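PDB 4RUW: Endonuclease/exonuclease/phosphatase from Beutenbergia cavernae DSM 12333, which belongs to the endonuclease/exonuclease/phosphatase family, with a DNase I-like domain and a further ig-like domain. Local coordinates for residues A[163-171]-A[208-219]. Sequence-based numbering, arbitrary orientation.
Sequences VVPLPNENY and VLVEDQKEQLRI
In both Asp212 and Asn170, CG stands anti to the carbonyl carbon (chi1 -74° and -61°), which lets a carboxylate from helix 207-222 and an amide from the loop after strand 157-166 slide past each other in opposite directions. How one buried carboxylate can hold several residues of a loop, here 168-171, is well illustrated. Asp212 OD1 accepts Asn170 N on its syn lone pair at 2.9 Å, while Asn170 ND2 reaches the same oxygen on the anti side, out of the carboxylate plane. Asp212 OD2 takes two more donors from opposite faces, Tyr171 N and Asn168 ND2, the latter at 2.9 Å. The Asn168 amide and the Asp212 carboxylate are turned 76° apart. A water adds a further bond to OD1 and ties it to Glu169 N and Glu215 OE1.

One turn along the helix, the extended chain of Gln216 delivers NE2 to Pro167 O at 2.9 Å; this oxygen lies close to the amide plane of Gln216, although the donor is tilted from the carbonyl plane. Ser202 OG is a shared partner of Gln216 NE2 and Asn168 ND2. Apolar contacts flank the polar row. Ile219 CD1 lies 3.5 Å from Pro167 CD, and Ile219 CG2 packs on Leu166 CD2; at the other end Leu209 CD2 makes a CH-pi contact over one face of the Tyr171 ring, 4.0 Å from its centroid.

Strand 163-166 and helix 208-219 run roughly antiparallel, and the contact joins the loop that leaves edge strand 157-166 to helix 207-222, which packs beside the sheet. With four N-H donors and a water converging on its two oxygens, Asp212 is probably stabilised as the anion despite burial, which probably restrains this turn of the loop.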
ATOM      1  N   VAL A 163      18.746  -0.166   0.812  1.00 12.40           N
ATOM      2  CA  VAL A 163      18.035  -1.410   1.066  1.00 12.85           C
ATOM      3  C   VAL A 163      18.130  -1.768   2.541  1.00 12.09           C
ATOM      4  O   VAL A 163      19.229  -1.798   3.115  1.00 14.08           O
ATOM      5  CB  VAL A 163      18.592  -2.564   0.219  1.00 13.59           C
ATOM      6  CG1 VAL A 163      17.917  -3.884   0.601  1.00 15.57           C
ATOM      7  CG2 VAL A 163      18.395  -2.262  -1.263  1.00 15.47           C
ATOM      8  N   VAL A 164      16.977  -2.022   3.148  1.00 12.60           N
ATOM      9  CA  VAL A 164      16.887  -2.408   4.552  1.00 13.22           C
ATOM     10  C   VAL A 164      16.356  -3.837   4.631  1.00 12.40           C
ATOM     11  O   VAL A 164      15.256  -4.116   4.171  1.00 12.77           O
ATOM     12  CB  VAL A 164      15.959  -1.439   5.313  1.00 14.55           C
ATOM     13  CG1 VAL A 164      15.620  -1.956   6.698  1.00 16.65           C
ATOM     14  CG2 VAL A 164      16.596  -0.058   5.397  1.00 15.67           C
ATOM     15  N   PRO A 165      17.146  -4.752   5.204  1.00 13.51           N
ATOM     16  CA  PRO A 165      16.694  -6.145   5.290  1.00 14.23           C
ATOM     17  C   PRO A 165      15.511  -6.300   6.238  1.00 13.30           C
ATOM     18  O   PRO A 165      15.442  -5.606   7.257  1.00 14.90           O
ATOM     19  CB  PRO A 165      17.918  -6.869   5.852  1.00 16.03           C
ATOM     20  CG  PRO A 165      18.681  -5.809   6.600  1.00 18.26           C
ATOM     21  CD  PRO A 165      18.479  -4.554   5.806  1.00 16.00           C
ATOM     22  N   LEU A 166      14.603  -7.213   5.918  1.00 12.69           N
ATOM     23  CA  LEU A 166      13.447  -7.479   6.760  1.00 13.63           C
ATOM     24  C   LEU A 166      13.524  -8.942   7.198  1.00 16.88           C
ATOM     25  O   LEU A 166      13.758  -9.813   6.382  1.00 22.67           O
ATOM     26  CB  LEU A 166      12.154  -7.182   5.987  1.00 13.76           C
ATOM     27  CG  LEU A 166      12.011  -5.746   5.468  1.00 12.97           C
ATOM     28  CD1 LEU A 166      10.788  -5.616   4.576  1.00 14.15           C
ATOM     29  CD2 LEU A 166      11.940  -4.740   6.605  1.00 14.18           C
ATOM     30  N   PRO A 167      13.313  -9.216   8.491  1.00 17.76           N
ATOM     31  CA  PRO A 167      13.628 -10.506   9.115  1.00 18.57           C
ATOM     32  C   PRO A 167      12.598 -11.599   8.837  1.00 15.61           C
ATOM     33  O   PRO A 167      11.445 -11.288   8.596  1.00 16.63           O
ATOM     34  CB  PRO A 167      13.583 -10.164  10.604  1.00 21.36           C
ATOM     35  CG  PRO A 167      12.502  -9.144  10.691  1.00 21.35           C
ATOM     36  CD  PRO A 167      12.704  -8.286   9.462  1.00 19.58           C
ATOM     37  N   ASN A 168      13.020 -12.859   8.907  1.00 14.89           N
ATOM     38  CA  ASN A 168      12.107 -14.001   8.955  1.00 14.40           C
ATOM     39  C   ASN A 168      12.459 -14.910  10.132  1.00 13.74           C
ATOM     40  O   ASN A 168      12.534 -16.129  10.002  1.00 14.91           O
ATOM     41  CB  ASN A 168      12.132 -14.794   7.645  1.00 15.19           C
ATOM     42  CG  ASN A 168      11.057 -14.345   6.663  1.00 14.16           C
ATOM     43  OD1 ASN A 168      11.366 -13.832   5.595  1.00 15.48           O
ATOM     44  ND2 ASN A 168       9.792 -14.552   7.020  1.00 13.80           N
ATOM     45  N   GLU A 169      12.684 -14.308  11.293  1.00 14.28           N
ATOM     46  CA  GLU A 169      13.182 -15.045  12.450  1.00 14.95           C
ATOM     47  C   GLU A 169      12.196 -16.078  12.996  1.00 15.11           C
ATOM     48  O   GLU A 169      12.602 -17.125  13.480  1.00 16.46           O
ATOM     49  CB  GLU A 169      13.629 -14.068  13.545  1.00 16.12           C
ATOM     50  CG  GLU A 169      14.260 -14.709  14.780  1.00 17.00           C
ATOM     51  CD  GLU A 169      15.600 -15.391  14.519  1.00 16.88           C
ATOM     52  OE1 GLU A 169      16.198 -15.200  13.435  1.00 18.11           O
ATOM     53  OE2 GLU A 169      16.060 -16.130  15.417  1.00 18.05           O
ATOM     54  N   ASN A 170      10.903 -15.794  12.929  1.00 14.67           N
ATOM     55  CA  ASN A 170       9.930 -16.773  13.412  1.00 15.29           C
ATOM     56  C   ASN A 170       9.779 -17.960  12.469  1.00 15.43           C
ATOM     57  O   ASN A 170       9.675 -19.100  12.907  1.00 17.61           O
ATOM     58  CB  ASN A 170       8.580 -16.117  13.678  1.00 15.74           C
ATOM     59  CG  ASN A 170       8.670 -15.045  14.737  1.00 16.19           C
ATOM     60  OD1 ASN A 170       8.838 -15.343  15.920  1.00 17.86           O
ATOM     61  ND2 ASN A 170       8.569 -13.787  14.320  1.00 17.28           N
ATOM     62  N   TYR A 171       9.780 -17.685  11.170  1.00 15.01           N
ATOM     63  CA  TYR A 171       9.692 -18.733  10.164  1.00 15.64           C
ATOM     64  C   TYR A 171      10.923 -19.635  10.186  1.00 15.98           C
ATOM     65  O   TYR A 171      10.808 -20.858  10.129  1.00 17.73           O
ATOM     66  CB  TYR A 171       9.519 -18.098   8.787  1.00 16.45           C
ATOM     67  CG  TYR A 171       9.515 -19.043   7.614  1.00 17.72           C
ATOM     68  CD1 TYR A 171       8.546 -20.027   7.489  1.00 19.05           C
ATOM     69  CD2 TYR A 171      10.455 -18.912   6.604  1.00 20.10           C
ATOM     70  CE1 TYR A 171       8.527 -20.877   6.396  1.00 20.57           C
ATOM     71  CE2 TYR A 171      10.444 -19.749   5.509  1.00 22.08           C
ATOM     72  CZ  TYR A 171       9.479 -20.736   5.412  1.00 23.07           C
ATOM     73  OH  TYR A 171       9.463 -21.579   4.323  1.00 27.24           O
ATOM     74  N   VAL A 208       3.697 -18.499  12.328  1.00 15.41           N
ATOM     75  CA  VAL A 208       5.029 -17.906  12.410  1.00 15.37           C
ATOM     76  C   VAL A 208       5.281 -16.911  11.267  1.00 14.50           C
ATOM     77  O   VAL A 208       5.937 -15.882  11.473  1.00 14.11           O
ATOM     78  CB  VAL A 208       6.180 -18.947  12.504  1.00 16.06           C
ATOM     79  CG1 VAL A 208       6.133 -19.679  13.836  1.00 17.82           C
ATOM     80  CG2 VAL A 208       6.136 -19.927  11.345  1.00 16.72           C
ATOM     81  N   LEU A 209       4.750 -17.189  10.074  1.00 14.09           N
ATOM     82  CA  LEU A 209       4.898 -16.245   8.971  1.00 13.80           C
ATOM     83  C   LEU A 209       4.141 -14.940   9.232  1.00 13.06           C
ATOM     84  O   LEU A 209       4.624 -13.862   8.889  1.00 13.38           O
ATOM     85  CB  LEU A 209       4.482 -16.881   7.643  1.00 14.25           C
ATOM     86  CG  LEU A 209       5.561 -17.784   7.040  1.00 15.00           C
ATOM     87  CD1 LEU A 209       4.978 -18.663   5.947  1.00 16.44           C
ATOM     88  CD2 LEU A 209       6.733 -16.946   6.517  1.00 16.07           C
ATOM     89  N   VAL A 210       2.959 -15.020   9.837  1.00 13.13           N
ATOM     90  CA  VAL A 210       2.239 -13.796  10.197  1.00 13.10           C
ATOM     91  C   VAL A 210       3.006 -12.994  11.263  1.00 13.20           C
ATOM     92  O   VAL A 210       3.065 -11.758  11.211  1.00 13.40           O
ATOM     93  CB  VAL A 210       0.788 -14.099  10.644  1.00 14.29           C
ATOM     94  CG1 VAL A 210       0.131 -12.865  11.260  1.00 15.72           C
ATOM     95  CG2 VAL A 210      -0.024 -14.616   9.462  1.00 15.59           C
ATOM     96  N   GLU A 211       3.621 -13.688  12.219  1.00 13.83           N
ATOM     97  CA  GLU A 211       4.475 -12.991  13.177  1.00 13.58           C
ATOM     98  C   GLU A 211       5.640 -12.296  12.472  1.00 12.74           C
ATOM     99  O   GLU A 211       6.026 -11.190  12.842  1.00 13.52           O
ATOM    100  CB  GLU A 211       4.969 -13.935  14.274  1.00 15.79           C
ATOM    101  CG  GLU A 211       3.849 -14.490  15.157  1.00 17.81           C
ATOM    102  CD  GLU A 211       2.996 -13.403  15.820  0.60 19.86           C
ATOM    103  OE1 GLU A 211       3.514 -12.307  16.124  0.61 20.00           O
ATOM    104  OE2 GLU A 211       1.792 -13.647  16.046  0.47 22.06           O
ATOM    105  N   ASP A 212       6.181 -12.924  11.434  1.00 12.35           N
ATOM    106  CA  ASP A 212       7.203 -12.262  10.636  1.00 11.85           C
ATOM    107  C   ASP A 212       6.644 -11.065   9.865  1.00 12.16           C
ATOM    108  O   ASP A 212       7.303 -10.029   9.814  1.00 12.58           O
ATOM    109  CB  ASP A 212       7.902 -13.236   9.686  1.00 13.41           C
ATOM    110  CG  ASP A 212       8.858 -14.166  10.408  1.00 14.26           C
ATOM    111  OD1 ASP A 212       9.260 -13.846  11.553  1.00 15.34           O
ATOM    112  OD2 ASP A 212       9.213 -15.207   9.825  1.00 14.67           O
ATOM    113  N   GLN A 213       5.453 -11.189   9.267  1.00 11.88           N
ATOM    114  CA  GLN A 213       4.830 -10.040   8.607  1.00 11.54           C
ATOM    115  C   GLN A 213       4.782  -8.848   9.549  1.00 12.07           C
ATOM    116  O   GLN A 213       5.109  -7.722   9.162  1.00 12.26           O
ATOM    117  CB  GLN A 213       3.404 -10.355   8.165  1.00 12.60           C
ATOM    118  CG  GLN A 213       3.269 -11.353   7.039  1.00 12.88           C
ATOM    119  CD  GLN A 213       1.824 -11.503   6.619  1.00 11.99           C
ATOM    120  OE1 GLN A 213       0.937 -11.590   7.467  1.00 13.14           O
ATOM    121  NE2 GLN A 213       1.573 -11.512   5.310  1.00 13.25           N
ATOM    122  N   LYS A 214       4.375  -9.092  10.792  1.00 11.84           N
ATOM    123  CA  LYS A 214       4.286  -8.016  11.776  1.00 12.16           C
ATOM    124  C   LYS A 214       5.640  -7.374  12.053  1.00 11.76           C
ATOM    125  O   LYS A 214       5.762  -6.145  12.102  1.00 12.63           O
ATOM    126  CB  LYS A 214       3.676  -8.538  13.077  1.00 12.85           C
ATOM    127  CG  LYS A 214       2.187  -8.812  12.967  1.00 14.18           C
ATOM    128  CD  LYS A 214       1.689  -9.722  14.074  1.00 18.48           C
ATOM    129  CE  LYS A 214       1.925  -9.139  15.440  1.00 20.68           C
ATOM    130  NZ  LYS A 214       1.427 -10.057  16.509  1.00 19.85           N
ATOM    131  N   GLU A 215       6.668  -8.191  12.245  1.00 11.94           N
ATOM    132  CA  GLU A 215       7.988  -7.630  12.514  1.00 12.08           C
ATOM    133  C   GLU A 215       8.557  -6.890  11.307  1.00 11.38           C
ATOM    134  O   GLU A 215       9.187  -5.836  11.448  1.00 12.68           O
ATOM    135  CB  GLU A 215       8.950  -8.714  12.980  1.00 13.57           C
ATOM    136  CG  GLU A 215       8.544  -9.315  14.322  1.00 16.27           C
ATOM    137  CD  GLU A 215       9.706  -9.920  15.064  0.67 16.83           C
ATOM    138  OE1 GLU A 215      10.462 -10.698  14.451  0.65 18.89           O
ATOM    139  OE2 GLU A 215       9.870  -9.604  16.258  0.70 15.48           O
ATOM    140  N   GLN A 216       8.321  -7.422  10.113  1.00 11.22           N
ATOM    141  CA  GLN A 216       8.743  -6.759   8.887  1.00 11.49           C
ATOM    142  C   GLN A 216       8.048  -5.417   8.749  1.00 11.26           C
ATOM    143  O   GLN A 216       8.679  -4.402   8.447  1.00 11.47           O
ATOM    144  CB  GLN A 216       8.421  -7.644   7.682  1.00 11.93           C
ATOM    145  CG  GLN A 216       9.193  -8.942   7.672  1.00 12.48           C
ATOM    146  CD  GLN A 216       8.697  -9.936   6.637  1.00 12.28           C
ATOM    147  OE1 GLN A 216       7.675  -9.736   5.968  1.00 12.84           O
ATOM    148  NE2 GLN A 216       9.439 -11.025   6.493  1.00 14.35           N
ATOM    149  N   LEU A 217       6.737  -5.411   8.955  1.00 11.35           N
ATOM    150  CA  LEU A 217       5.979  -4.181   8.813  1.00 11.75           C
ATOM    151  C   LEU A 217       6.418  -3.103   9.809  1.00 11.23           C
ATOM    152  O   LEU A 217       6.465  -1.923   9.464  1.00 12.08           O
ATOM    153  CB  LEU A 217       4.482  -4.449   8.907  1.00 12.16           C
ATOM    154  CG  LEU A 217       3.572  -3.238   8.691  1.00 12.10           C
ATOM    155  CD1 LEU A 217       3.729  -2.636   7.292  1.00 14.03           C
ATOM    156  CD2 LEU A 217       2.139  -3.625   8.955  1.00 13.32           C
ATOM    157  N   ARG A 218       6.708  -3.499  11.049  0.51 11.84           N
ATOM    158  CA  ARG A 218       7.229  -2.558  12.043  0.51 12.67           C
ATOM    159  C   ARG A 218       8.437  -1.829  11.496  0.51 11.98           C
ATOM    160  O   ARG A 218       8.547  -0.609  11.600  0.51 13.22           O
ATOM    161  CB  ARG A 218       7.650  -3.286  13.311  0.51 14.13           C
ATOM    162  CG  ARG A 218       6.505  -3.756  14.153  0.51 16.07           C
ATOM    163  CD  ARG A 218       5.819  -2.626  14.908  0.51 17.03           C
ATOM    164  NE  ARG A 218       5.270  -3.128  16.169  0.51 17.21           N
ATOM    165  CZ  ARG A 218       4.282  -2.543  16.842  0.51 17.34           C
ATOM    166  NH1 ARG A 218       3.820  -3.080  17.969  0.51 17.41           N
ATOM    167  NH2 ARG A 218       3.733  -1.424  16.383  0.51 15.23           N
ATOM    168  N   ILE A 219       9.365  -2.592  10.936  1.00 12.11           N
ATOM    169  CA  ILE A 219      10.606  -2.013  10.429  1.00 12.62           C
ATOM    170  C   ILE A 219      10.309  -1.087   9.246  1.00 11.88           C
ATOM    171  O   ILE A 219      10.819   0.031   9.172  1.00 12.78           O
ATOM    172  CB  ILE A 219      11.603  -3.103  10.038  1.00 12.89           C
ATOM    173  CG1 ILE A 219      12.080  -3.825  11.295  1.00 14.75           C
ATOM    174  CG2 ILE A 219      12.792  -2.514   9.290  1.00 13.76           C
ATOM    175  CD1 ILE A 219      12.707  -5.156  11.032  1.00 18.05           C
TER
HETATM  176  O   HOH W   1      11.116 -11.868  11.948  1.00 18.85           O